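PDB 4HSS: putative fimbrial subunit from Corynebacterium diphtheriae, which forms, as the major pilin SpaD, the repeating subunit of a homopolymeric surface pilus that probably serves in adhesion of the bacterium to its surroundings. Local coordinates for residues K27-L32 and N147-A152; H33-A38 and G54-G59; L67-Q72 and K87-S92; V211-A216 and S257-V262; L339-V344 and F355-L360. One frame throughout, in Å; residues are numbered along the deposited sequence.

Overall arrangement
From the N terminus, contact 1 brings strand 28-36 beside the start of strand 149-166 and so closes a loop that takes in most of the first prealbumin-like domain. Contacts 2 and 3 both lie within that loop, one after the other: contact 2 joins the far end of strand 28-36 to 54-59 and touches contact 1, whereas contact 3 clamps the base of the connection between strands 61-67 and 93-98. None of the loops cross. Contact 4 follows, pairing two strands of the middle domain, and contact 5 comes last, seating a tight turn on strand 354-361 of the third domain. Centres of contacts 1 and 5 lie about 71 Å apart.

Contact 1. Residues K27-L32 and N147-A152; sequences KGSLTL and NYNVVA
L30 and V150 meet across a parallel strand pair of a prealbumin-like (CnaB-type) sandwich, in which strand 28-36 runs beside strand 149-166 at only 15° to it. Their side chains approach obliquely on the inner face: CD1 of L30 touches CG1 of V150 at 3.8 Å. L30 places CG anti to its own N (chi1 174°), and the bend at the next torsion brings CD1 over toward the partner strand. One step along, L32 sends CD2 to the CB of A152, 3.7 Å away. On this face L30, L32 and A152 pack against F62, I64, F132 and V134 of the opposing sheet, while V150 packs on M138 in a loop.

The other face is polar at one end. OG of S29 and OD1 of N149 come within 3.1 Å, a possible hydrogen bond that competes with a second acceptor for the same hydroxyl proton. A water lies between the two hydroxyls of the first strand, 2.7 Å from OG of S29 and 2.6 Å from OG1 of T31, and also makes a weak bond to V150 O. Strand 104-110 flanks strand 28-36, with D108 against S29 and V106 against T31.

Between the two faces the main chains are stitched in parallel fashion, since S29 and T31 each use both N and O toward the second strand. S29 N reaches Y148 O, V150 N returns to S29 O, and A152 N donates to T31 O. In the middle, T31 N meets V150 O at 2.8 Å.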
# COMPACT_ATOMS: atom_id res chain seq x y z
N LYS A 27 18.25 -20.69 -40.35
CA LYS A 27 17.33 -19.92 -39.52
C LYS A 27 17.86 -20.01 -38.11
O LYS A 27 18.45 -21.02 -37.73
CB LYS A 27 15.88 -20.45 -39.64
CG LYS A 27 15.26 -20.23 -41.02
CD LYS A 27 14.35 -19.02 -41.06
CE LYS A 27 14.07 -18.58 -42.47
NZ LYS A 27 15.06 -17.59 -42.95
N GLY A 28 17.74 -18.91 -37.37
CA GLY A 28 18.20 -18.82 -36.00
C GLY A 28 17.08 -18.86 -34.99
O GLY A 28 15.92 -19.13 -35.32
N SER A 29 17.43 -18.60 -33.73
CA SER A 29 16.52 -18.54 -32.59
C SER A 29 17.08 -17.64 -31.48
O SER A 29 18.28 -17.40 -31.40
CB SER A 29 16.25 -19.94 -32.03
OG SER A 29 17.33 -20.45 -31.25
N LEU A 30 16.17 -17.19 -30.62
CA LEU A 30 16.42 -16.42 -29.43
C LEU A 30 15.66 -17.03 -28.26
O LEU A 30 14.46 -17.26 -28.35
CB LEU A 30 16.04 -14.95 -29.64
CG LEU A 30 16.13 -14.07 -28.38
CD1 LEU A 30 17.55 -13.96 -27.90
CD2 LEU A 30 15.50 -12.69 -28.63
N THR A 31 16.37 -17.30 -27.17
CA THR A 31 15.81 -17.88 -25.96
C THR A 31 16.09 -16.95 -24.80
O THR A 31 17.25 -16.75 -24.41
CB THR A 31 16.38 -19.29 -25.72
OG1 THR A 31 16.06 -20.09 -26.86
CG2 THR A 31 15.84 -19.93 -24.45
N LEU A 32 15.00 -16.43 -24.22
CA LEU A 32 15.06 -15.53 -23.09
C LEU A 32 14.79 -16.28 -21.81
O LEU A 32 13.83 -17.05 -21.75
CB LEU A 32 14.06 -14.35 -23.27
CG LEU A 32 14.29 -13.49 -24.52
CD1 LEU A 32 13.16 -12.56 -24.74
CD2 LEU A 32 15.56 -12.68 -24.41
N ASN A 147 27.08 -18.40 -33.75
CA ASN A 147 26.00 -18.93 -32.92
C ASN A 147 24.66 -18.40 -33.42
O ASN A 147 24.39 -17.19 -33.37
CB ASN A 147 26.23 -18.57 -31.46
CG ASN A 147 25.08 -18.81 -30.53
OD1 ASN A 147 24.35 -19.80 -30.64
ND2 ASN A 147 24.92 -17.93 -29.56
N TYR A 148 23.83 -19.32 -33.89
CA TYR A 148 22.52 -19.03 -34.46
C TYR A 148 21.41 -19.14 -33.42
O TYR A 148 20.30 -18.68 -33.67
CB TYR A 148 22.26 -20.01 -35.63
CG TYR A 148 23.26 -19.89 -36.78
CD1 TYR A 148 22.95 -19.16 -37.92
CD2 TYR A 148 24.50 -20.52 -36.72
CE1 TYR A 148 23.86 -19.06 -38.98
CE2 TYR A 148 25.42 -20.42 -37.77
CZ TYR A 148 25.09 -19.69 -38.90
OH TYR A 148 25.97 -19.60 -39.94
N ASN A 149 21.71 -19.74 -32.25
CA ASN A 149 20.74 -19.97 -31.18
C ASN A 149 21.18 -19.19 -29.94
O ASN A 149 21.88 -19.69 -29.05
CB ASN A 149 20.57 -21.47 -30.92
CG ASN A 149 20.36 -22.24 -32.21
OD1 ASN A 149 19.35 -22.06 -32.93
ND2 ASN A 149 21.34 -23.06 -32.58
N VAL A 150 20.81 -17.90 -29.96
CA VAL A 150 21.15 -16.89 -28.97
C VAL A 150 20.32 -17.10 -27.72
O VAL A 150 19.12 -17.37 -27.78
CB VAL A 150 21.01 -15.46 -29.57
CG1 VAL A 150 21.31 -14.36 -28.53
CG2 VAL A 150 21.93 -15.30 -30.80
N VAL A 151 21.00 -17.00 -26.57
CA VAL A 151 20.42 -17.14 -25.25
C VAL A 151 20.72 -15.83 -24.49
O VAL A 151 21.86 -15.39 -24.47
CB VAL A 151 20.93 -18.41 -24.50
CG1 VAL A 151 20.21 -18.58 -23.18
CG2 VAL A 151 20.76 -19.67 -25.35
N ALA A 152 19.67 -15.20 -23.89
CA ALA A 152 19.79 -13.96 -23.12
C ALA A 152 19.05 -14.09 -21.80
O ALA A 152 18.06 -14.83 -21.72
CB ALA A 152 19.26 -12.77 -23.91
O HOH W 1 17.96 -20.41 -28.63

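Contact 2. Residues H33-A38 and G54-G59; sequences HKKKGA and GEPLNG
K36 and E55 form an antiparallel hydrogen-bonded pair: K36 N lies 2.9 Å from E55 O, and E55 N returns the bond to K36 O at 3.2 Å. K35 and P56 follow as a non-hydrogen-bonded pair. Beyond them the path bends, for L57 N reaches K34 O at 3.1 Å from well above the carbonyl plane, 48° out of it. Pairing between these two segments is limited to two residue pairs, at the end of strand 28-36.

L57 points toward the opposite segment and divides its branches between two lysines. CD1 meets CD of K36 at 3.9 Å, the two side chains crossing at about a right angle, while CD2 lies 3.6 Å from NZ of K34, the chains here running side by side. That NZ carries the domain's intramolecular isopeptide bond, a covalent link to CG of N156 on strand 149-166, as is characteristic of CnaB-type pilin domains; L57 also packs on N156, so a leucine flanks the cross-link. NZ of K34 additionally makes a weak hydrogen bond to K35 O. K35 lies alongside the proline, its NZ 3.4 Å from CG of P56. K36, bent at chi3, turns its NZ to OE1 of E55 in a long salt bridge of 3.9 Å.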
# COMPACT_ATOMS: atom_id res chain seq x y z
N HIS A 33 15.68 -16.12 -20.82
CA HIS A 33 15.52 -16.75 -19.51
C HIS A 33 15.30 -15.64 -18.49
O HIS A 33 16.25 -15.18 -17.84
CB HIS A 33 16.70 -17.65 -19.13
CG HIS A 33 16.83 -18.90 -19.95
ND1 HIS A 33 15.96 -19.96 -19.78
CD2 HIS A 33 17.75 -19.23 -20.87
CE1 HIS A 33 16.36 -20.88 -20.64
NE2 HIS A 33 17.43 -20.49 -21.31
N LYS A 34 14.03 -15.21 -18.38
CA LYS A 34 13.59 -14.12 -17.55
C LYS A 34 13.78 -14.42 -16.09
O LYS A 34 13.36 -15.47 -15.58
CB LYS A 34 12.13 -13.74 -17.85
CG LYS A 34 11.68 -12.41 -17.22
CD LYS A 34 12.61 -11.27 -17.60
CE LYS A 34 12.01 -9.94 -17.21
NZ LYS A 34 12.16 -9.61 -15.77
N LYS A 35 14.45 -13.48 -15.44
CA LYS A 35 14.75 -13.59 -14.04
C LYS A 35 14.27 -12.37 -13.30
O LYS A 35 14.30 -11.24 -13.81
CB LYS A 35 16.26 -13.80 -13.83
CG LYS A 35 16.78 -15.17 -14.21
CD LYS A 35 16.55 -16.19 -13.11
CE LYS A 35 17.03 -17.55 -13.53
NZ LYS A 35 16.17 -18.62 -12.98
N LYS A 36 13.81 -12.64 -12.08
CA LYS A 36 13.35 -11.72 -11.06
C LYS A 36 14.56 -11.54 -10.14
O LYS A 36 15.06 -12.52 -9.59
CB LYS A 36 12.14 -12.39 -10.39
CG LYS A 36 11.27 -11.60 -9.46
CD LYS A 36 9.94 -12.37 -9.24
CE LYS A 36 10.04 -13.67 -8.44
NZ LYS A 36 8.99 -14.66 -8.82
N GLY A 37 15.11 -10.33 -10.09
CA GLY A 37 16.29 -10.02 -9.28
C GLY A 37 17.14 -8.83 -9.72
O GLY A 37 16.63 -7.86 -10.30
N ALA A 38 18.46 -8.88 -9.40
CA ALA A 38 19.41 -7.81 -9.69
C ALA A 38 20.00 -7.93 -11.09
O ALA A 38 20.35 -9.04 -11.53
CB ALA A 38 20.51 -7.80 -8.64
N GLY A 54 18.76 -15.23 -9.53
CA GLY A 54 17.41 -14.86 -9.14
C GLY A 54 16.41 -15.96 -9.40
O GLY A 54 16.77 -17.08 -9.77
N GLU A 55 15.14 -15.65 -9.20
CA GLU A 55 14.05 -16.59 -9.39
C GLU A 55 13.42 -16.46 -10.79
O GLU A 55 13.23 -15.33 -11.27
CB GLU A 55 12.98 -16.40 -8.30
CG GLU A 55 13.06 -17.40 -7.16
CD GLU A 55 12.17 -17.13 -5.96
OE1 GLU A 55 11.00 -16.71 -6.16
OE2 GLU A 55 12.63 -17.35 -4.82
N PRO A 56 13.05 -17.60 -11.43
CA PRO A 56 12.40 -17.56 -12.75
C PRO A 56 11.10 -16.79 -12.70
O PRO A 56 10.30 -16.94 -11.77
CB PRO A 56 12.15 -19.04 -13.07
CG PRO A 56 13.10 -19.79 -12.22
CD PRO A 56 13.18 -19.00 -10.95
N LEU A 57 10.89 -15.94 -13.70
CA LEU A 57 9.71 -15.10 -13.76
C LEU A 57 8.86 -15.39 -14.99
O LEU A 57 9.24 -15.08 -16.13
CB LEU A 57 10.13 -13.62 -13.69
CG LEU A 57 9.04 -12.56 -13.72
CD1 LEU A 57 8.04 -12.75 -12.58
CD2 LEU A 57 9.65 -11.17 -13.72
N ASN A 58 7.69 -16.01 -14.74
CA ASN A 58 6.68 -16.28 -15.76
C ASN A 58 5.73 -15.08 -15.87
O ASN A 58 5.63 -14.31 -14.92
CB ASN A 58 5.92 -17.56 -15.44
CG ASN A 58 6.75 -18.81 -15.58
OD1 ASN A 58 7.51 -18.99 -16.56
ND2 ASN A 58 6.60 -19.71 -14.63
N GLY A 59 5.05 -14.94 -17.01
CA GLY A 59 4.07 -13.88 -17.23
C GLY A 59 4.55 -12.64 -17.93
O GLY A 59 3.74 -11.76 -18.22

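Contact 3. Residues L67-Q72 and K87-S92; sequences LNFDLQ and KGHETS
H89 reaches across to L67, N68 and F69, and its side chain can be read atom by atom. CB, directed toward the other segment, touches CE2 of F69 at 3.5 Å and lies near OD1 of N68. CG comes next, within 3.6 Å of the same CE2. A face and an edge of the ring then go to different neighbours. CD2 sits 3.7 Å from CZ of F69, which stands over one face of the imidazole, displaced toward the rim; NE2, at the tip, lies 4.1 Å from that CZ. The two rings are T-shaped, the phenylalanine giving its edge to the histidine's face with the planes at 71° and the centroids 5.0 Å apart. ND1 is approached at the ring edge by ND2 of N68 in a weak hydrogen bond of 3.5 Å, the amide turned 53° from the ring plane. N68 brings its amide there by setting CG between N and the carbonyl carbon (chi1 59°).

The backbone fixes the base of this side chain: N68 N donates to H89 O at 2.9 Å, and CD2 of L67 rests against the same oxygen. CG2 of T91 packs near N68 N, while its OG1 bonds to K66 O. Here an edge-to-face aromatic pair and a single antiparallel bridge, L67 with E90, close the base of a long connection between strands 61-67 and 93-98 of the prealbumin-like domain.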
# COMPACT_ATOMS: atom_id res chain seq x y z
N LEU A 67 15.36 -5.61 -37.68
CA LEU A 67 15.75 -4.26 -38.09
C LEU A 67 16.19 -4.25 -39.57
O LEU A 67 16.51 -5.32 -40.09
CB LEU A 67 16.85 -3.70 -37.16
CG LEU A 67 16.53 -3.68 -35.66
CD1 LEU A 67 17.71 -3.27 -34.89
CD2 LEU A 67 15.39 -2.75 -35.33
N ASN A 68 16.10 -3.09 -40.28
CA ASN A 68 16.39 -3.00 -41.75
C ASN A 68 17.80 -3.53 -42.23
O ASN A 68 17.96 -3.84 -43.42
CB ASN A 68 16.18 -1.57 -42.28
CG ASN A 68 17.03 -0.50 -41.63
OD1 ASN A 68 18.09 -0.77 -41.06
ND2 ASN A 68 16.61 0.76 -41.74
N PHE A 69 18.78 -3.65 -41.31
CA PHE A 69 20.20 -3.99 -41.49
C PHE A 69 20.43 -5.34 -42.18
O PHE A 69 19.80 -6.33 -41.83
CB PHE A 69 20.91 -3.95 -40.14
CG PHE A 69 20.90 -2.56 -39.54
CD1 PHE A 69 21.88 -1.63 -39.87
CD2 PHE A 69 19.88 -2.16 -38.69
CE1 PHE A 69 21.86 -0.34 -39.34
CE2 PHE A 69 19.85 -0.86 -38.18
CZ PHE A 69 20.84 0.05 -38.51
N ASP A 70 21.32 -5.33 -43.20
CA ASP A 70 21.63 -6.51 -44.01
C ASP A 70 22.96 -7.11 -43.58
O ASP A 70 24.02 -6.49 -43.72
CB ASP A 70 21.63 -6.18 -45.54
CG ASP A 70 21.80 -7.38 -46.49
OD1 ASP A 70 22.10 -7.14 -47.68
OD2 ASP A 70 21.62 -8.54 -46.04
N LEU A 71 22.89 -8.32 -43.04
CA LEU A 71 24.06 -9.05 -42.55
C LEU A 71 24.89 -9.58 -43.71
O LEU A 71 26.11 -9.60 -43.64
CB LEU A 71 23.59 -10.18 -41.64
CG LEU A 71 23.60 -9.85 -40.16
CD1 LEU A 71 22.60 -8.77 -39.82
CD2 LEU A 71 23.35 -11.08 -39.33
N GLN A 72 24.24 -9.93 -44.81
CA GLN A 72 24.88 -10.51 -45.98
C GLN A 72 25.68 -9.51 -46.82
O GLN A 72 26.71 -9.90 -47.38
CB GLN A 72 23.81 -11.18 -46.86
CG GLN A 72 24.34 -12.37 -47.65
CD GLN A 72 23.25 -13.21 -48.25
OE1 GLN A 72 22.05 -12.97 -48.09
NE2 GLN A 72 23.66 -14.25 -48.98
N LYS A 87 16.61 2.96 -33.02
CA LYS A 87 15.50 3.87 -33.29
C LYS A 87 15.54 4.40 -34.71
O LYS A 87 16.57 4.92 -35.15
CB LYS A 87 15.47 5.02 -32.27
CG LYS A 87 15.06 4.54 -30.88
CD LYS A 87 15.20 5.60 -29.81
CE LYS A 87 14.84 5.06 -28.44
NZ LYS A 87 14.99 6.08 -27.37
N GLY A 88 14.44 4.19 -35.43
CA GLY A 88 14.30 4.60 -36.82
C GLY A 88 14.66 3.53 -37.83
O GLY A 88 14.63 3.79 -39.03
N HIS A 89 14.99 2.31 -37.35
CA HIS A 89 15.38 1.22 -38.24
C HIS A 89 14.52 -0.05 -38.04
O HIS A 89 14.95 -1.15 -38.38
CB HIS A 89 16.87 0.89 -38.08
CG HIS A 89 17.77 2.09 -38.14
ND1 HIS A 89 17.88 2.87 -39.28
CD2 HIS A 89 18.57 2.61 -37.18
CE1 HIS A 89 18.72 3.85 -38.97
NE2 HIS A 89 19.17 3.72 -37.72
N GLU A 90 13.27 0.15 -37.60
CA GLU A 90 12.29 -0.91 -37.32
C GLU A 90 11.58 -1.38 -38.59
O GLU A 90 11.38 -0.59 -39.51
CB GLU A 90 11.25 -0.43 -36.28
CG GLU A 90 11.82 0.04 -34.94
CD GLU A 90 12.17 1.51 -34.78
OE1 GLU A 90 12.13 2.25 -35.79
OE2 GLU A 90 12.47 1.93 -33.64
N THR A 91 11.21 -2.66 -38.63
CA THR A 91 10.47 -3.30 -39.73
C THR A 91 9.14 -3.88 -39.21
O THR A 91 8.92 -3.95 -38.00
CB THR A 91 11.30 -4.37 -40.46
OG1 THR A 91 11.41 -5.54 -39.66
CG2 THR A 91 12.66 -3.87 -40.91
N SER A 92 8.27 -4.31 -40.15
CA SER A 92 6.95 -4.89 -39.89
C SER A 92 7.05 -6.32 -39.32
O SER A 92 6.06 -6.84 -38.78
CB SER A 92 6.13 -4.90 -41.18
OG SER A 92 6.65 -5.83 -42.12

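Contact 4. Residues V211-A216 and S257-V262; sequences VTEVKA and SLTFEV
L258 lies at the apolar centre, its CD1 set between two valines of the facing strand, 3.7 Å from CG1 of V211 and 3.8 Å from CG2 of V214. Torsions of 163° (chi1) and 76° (chi2) carry that methyl across to them. The leucine side chain crosses V211 at about a right angle and V214 more obliquely. F260 extends this face, with its CB near CG2 of V211, although its ring leads away from the pair.

Outward from this centre, the antiparallel main chains carry a classic beta bulge. T212 and E213 both face T259, and T259 O accepts from T212 N at 2.8 Å and from E213 N at 3.1 Å, the two donors arriving from the same face of its carbonyl plane. The extra residue shifts the register by one. Next to it the pairing is regular, T259 N reaching E213 O at 2.8 Å in a nearly straight bond of 173°, and K215 and S257 bond in both directions.

At the polar edge, OG1 of T212 adds a weak bond to T259 O and lies 3.3 Å from CG2 of T259. CB of K215 and CB of S257 touch at 3.8 Å, while OG1 of T259 is hydrogen-bonded to OG1 of T179 on the next strand.

Strand 255-264 thus runs between 206-216 and 175-183 in the middle, Sgo0707 N2 domain, and the apolar face carrying V211, V214, L258 and F260 packs on strands 226-228 and 237-242, among them Y226, L238 and V240.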
# COMPACT_ATOMS: atom_id res chain seq x y z
N VAL A 211 3.98 14.03 9.85
CA VAL A 211 4.70 12.87 9.35
C VAL A 211 5.61 12.49 10.51
O VAL A 211 6.34 13.36 11.02
CB VAL A 211 5.43 13.17 8.02
CG1 VAL A 211 6.58 12.19 7.78
CG2 VAL A 211 4.46 13.15 6.85
N THR A 212 5.51 11.27 11.01
CA THR A 212 6.32 10.95 12.19
C THR A 212 7.67 10.34 11.81
O THR A 212 8.65 10.61 12.50
CB THR A 212 5.57 10.09 13.20
OG1 THR A 212 5.42 8.77 12.73
CG2 THR A 212 4.23 10.68 13.59
N GLU A 213 7.73 9.54 10.73
CA GLU A 213 8.98 8.88 10.32
C GLU A 213 9.01 8.56 8.82
O GLU A 213 8.03 8.04 8.28
CB GLU A 213 9.15 7.57 11.15
CG GLU A 213 10.39 6.75 10.85
CD GLU A 213 10.18 5.26 11.04
OE1 GLU A 213 9.33 4.68 10.32
OE2 GLU A 213 10.88 4.67 11.90
N VAL A 214 10.15 8.85 8.18
CA VAL A 214 10.47 8.50 6.79
C VAL A 214 11.78 7.70 6.81
O VAL A 214 12.83 8.23 7.18
CB VAL A 214 10.52 9.68 5.81
CG1 VAL A 214 10.79 9.18 4.39
CG2 VAL A 214 9.22 10.48 5.85
N LYS A 215 11.70 6.42 6.45
CA LYS A 215 12.86 5.53 6.45
C LYS A 215 13.23 5.01 5.04
O LYS A 215 12.36 4.65 4.25
CB LYS A 215 12.55 4.32 7.37
CG LYS A 215 13.33 4.31 8.67
CD LYS A 215 12.88 3.18 9.61
CE LYS A 215 13.49 1.82 9.32
NZ LYS A 215 12.78 0.72 10.05
N ALA A 216 14.53 5.00 4.73
CA ALA A 216 15.10 4.39 3.51
C ALA A 216 15.97 3.24 3.98
O ALA A 216 17.05 3.47 4.52
CB ALA A 216 15.92 5.40 2.72
N SER A 257 9.85 3.49 3.82
CA SER A 257 8.80 3.52 4.84
C SER A 257 8.36 4.93 5.17
O SER A 257 9.19 5.85 5.25
CB SER A 257 9.28 2.84 6.12
OG SER A 257 8.29 2.87 7.13
N LEU A 258 7.06 5.10 5.37
CA LEU A 258 6.46 6.36 5.79
C LEU A 258 5.42 6.07 6.85
O LEU A 258 4.49 5.30 6.59
CB LEU A 258 5.83 7.14 4.61
CG LEU A 258 4.84 8.25 4.98
CD1 LEU A 258 5.55 9.49 5.49
CD2 LEU A 258 3.98 8.65 3.81
N THR A 259 5.59 6.68 8.04
CA THR A 259 4.62 6.63 9.12
C THR A 259 4.14 8.05 9.35
O THR A 259 4.96 8.95 9.52
CB THR A 259 5.18 5.94 10.37
OG1 THR A 259 5.50 4.58 10.03
CG2 THR A 259 4.18 5.94 11.52
N PHE A 260 2.83 8.27 9.26
CA PHE A 260 2.25 9.58 9.51
C PHE A 260 1.03 9.46 10.46
O PHE A 260 0.41 8.40 10.57
CB PHE A 260 1.89 10.29 8.20
CG PHE A 260 0.76 9.71 7.40
CD1 PHE A 260 -0.55 10.16 7.59
CD2 PHE A 260 1.00 8.76 6.41
CE1 PHE A 260 -1.59 9.64 6.83
CE2 PHE A 260 -0.05 8.25 5.64
CZ PHE A 260 -1.34 8.70 5.86
N GLU A 261 0.72 10.55 11.14
CA GLU A 261 -0.32 10.63 12.15
C GLU A 261 -1.58 11.37 11.65
O GLU A 261 -1.50 12.36 10.89
CB GLU A 261 0.28 11.34 13.35
CG GLU A 261 -0.53 11.27 14.62
CD GLU A 261 0.28 11.70 15.82
OE1 GLU A 261 1.00 10.84 16.39
OE2 GLU A 261 0.22 12.90 16.18
N VAL A 262 -2.74 10.88 12.11
CA VAL A 262 -4.07 11.41 11.80
C VAL A 262 -4.98 11.35 13.03
O VAL A 262 -4.70 10.63 13.98
CB VAL A 262 -4.76 10.64 10.62
CG1 VAL A 262 -4.09 10.94 9.27
CG2 VAL A 262 -4.83 9.14 10.89

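Contact 5. Residues L339-V344 and F355-L360; sequences LTVDGV and FTIDGL
A type I' beta turn, V341 to V344, rests on strand 354-361 of the third, prealbumin-like domain through the side chain of V341. The turn is tight, being closed in both directions: V341 N bonds to V344 O at 3.0 Å and V344 N to V341 O at 3.2 Å. Its first residue points toward the strand and does nearly all the touching, with each methyl branch taking its own partner.

CG1 of V341, anti to the backbone N (chi1 -179°), meets CG2 of I357 at 3.7 Å. The same methyl sits 3.5 Å from G359 O, beside the cis peptide that joins D358 to G359. CG2 turns to the other neighbour, reaching CD2 of L360 at 3.8 Å. Both pairs of side chains cross at about a right angle, so the valine stands across the two larger residues instead of lying along them. W347 packs on V341 and I357 alike, and L325 from strand 322-328 lies against I357 and L360, placing the contact at the border of the domain core.

No direct hydrogen bond joins the two segments. On the outer side D342 approaches Q173, and OD1 of D358 accepts from V267 N, so this end of the contact faces the middle domain. A water stands between the segments there, 3.2 Å from OD2 of D342 and 2.9 Å from D358 O, so placed that which of its possible bonds it makes is not settled.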
# COMPACT_ATOMS: atom_id res chain seq x y z
N LEU A 339 -12.26 7.98 30.69
CA LEU A 339 -11.68 8.29 29.38
C LEU A 339 -12.06 9.67 28.92
O LEU A 339 -13.17 10.12 29.19
CB LEU A 339 -12.13 7.27 28.32
CG LEU A 339 -11.90 5.79 28.62
CD1 LEU A 339 -12.70 4.94 27.66
CD2 LEU A 339 -10.42 5.41 28.60
N THR A 340 -11.14 10.33 28.18
CA THR A 340 -11.37 11.64 27.58
C THR A 340 -11.57 11.43 26.09
O THR A 340 -10.65 10.98 25.39
CB THR A 340 -10.26 12.66 27.91
OG1 THR A 340 -10.16 12.82 29.33
CG2 THR A 340 -10.51 14.01 27.28
N VAL A 341 -12.80 11.72 25.62
CA VAL A 341 -13.20 11.61 24.22
C VAL A 341 -13.50 13.02 23.75
O VAL A 341 -14.42 13.64 24.27
CB VAL A 341 -14.39 10.64 23.99
CG1 VAL A 341 -14.75 10.55 22.50
CG2 VAL A 341 -14.09 9.25 24.58
N ASP A 342 -12.69 13.54 22.80
CA ASP A 342 -12.85 14.86 22.19
C ASP A 342 -12.99 15.97 23.28
O ASP A 342 -13.96 16.73 23.28
CB ASP A 342 -14.07 14.83 21.22
CG ASP A 342 -14.39 16.08 20.43
OD1 ASP A 342 -13.49 16.96 20.31
OD2 ASP A 342 -15.53 16.19 19.92
N GLY A 343 -12.02 16.01 24.20
CA GLY A 343 -11.91 16.98 25.29
C GLY A 343 -13.00 16.98 26.36
O GLY A 343 -13.18 17.99 27.05
N VAL A 344 -13.73 15.86 26.51
CA VAL A 344 -14.79 15.71 27.49
C VAL A 344 -14.54 14.40 28.24
O VAL A 344 -14.21 13.38 27.61
CB VAL A 344 -16.21 15.75 26.80
CG1 VAL A 344 -17.33 15.51 27.80
CG2 VAL A 344 -16.46 17.06 26.05
N PHE A 355 -27.68 12.05 25.76
CA PHE A 355 -26.42 12.58 25.30
C PHE A 355 -25.87 11.56 24.34
O PHE A 355 -26.28 10.39 24.36
CB PHE A 355 -25.45 12.93 26.44
CG PHE A 355 -24.88 11.76 27.19
CD1 PHE A 355 -23.77 11.07 26.70
CD2 PHE A 355 -25.43 11.35 28.39
CE1 PHE A 355 -23.23 10.00 27.39
CE2 PHE A 355 -24.87 10.29 29.11
CZ PHE A 355 -23.78 9.63 28.61
N THR A 356 -24.94 11.99 23.49
CA THR A 356 -24.32 11.14 22.49
C THR A 356 -22.83 11.40 22.51
O THR A 356 -22.43 12.56 22.37
CB THR A 356 -24.97 11.40 21.10
OG1 THR A 356 -26.34 10.99 21.16
CG2 THR A 356 -24.28 10.67 19.96
N ILE A 357 -22.03 10.35 22.68
CA ILE A 357 -20.58 10.46 22.57
C ILE A 357 -20.23 10.19 21.10
O ILE A 357 -20.44 9.07 20.63
CB ILE A 357 -19.77 9.53 23.53
CG1 ILE A 357 -20.14 9.75 25.01
CG2 ILE A 357 -18.27 9.67 23.31
CD1 ILE A 357 -19.66 8.60 25.95
N ASP A 358 -19.72 11.21 20.38
CA ASP A 358 -19.23 11.09 18.99
C ASP A 358 -17.70 11.16 19.07
O ASP A 358 -17.17 12.26 19.19
CB ASP A 358 -19.83 12.20 18.08
CG ASP A 358 -19.65 12.03 16.57
OD1 ASP A 358 -18.63 11.47 16.15
OD2 ASP A 358 -20.51 12.52 15.81
N GLY A 359 -16.98 10.05 19.12
CA GLY A 359 -17.42 8.66 19.03
C GLY A 359 -16.35 7.73 19.56
O GLY A 359 -15.30 8.18 20.04
N LEU A 360 -16.60 6.42 19.49
CA LEU A 360 -15.69 5.43 20.07
C LEU A 360 -15.22 4.39 19.08
O LEU A 360 -15.96 4.05 18.15
CB LEU A 360 -16.36 4.69 21.25
CG LEU A 360 -17.00 5.51 22.36
CD1 LEU A 360 -17.79 4.63 23.31
CD2 LEU A 360 -15.97 6.36 23.08
O HOH W 2 -16.66 14.57 17.45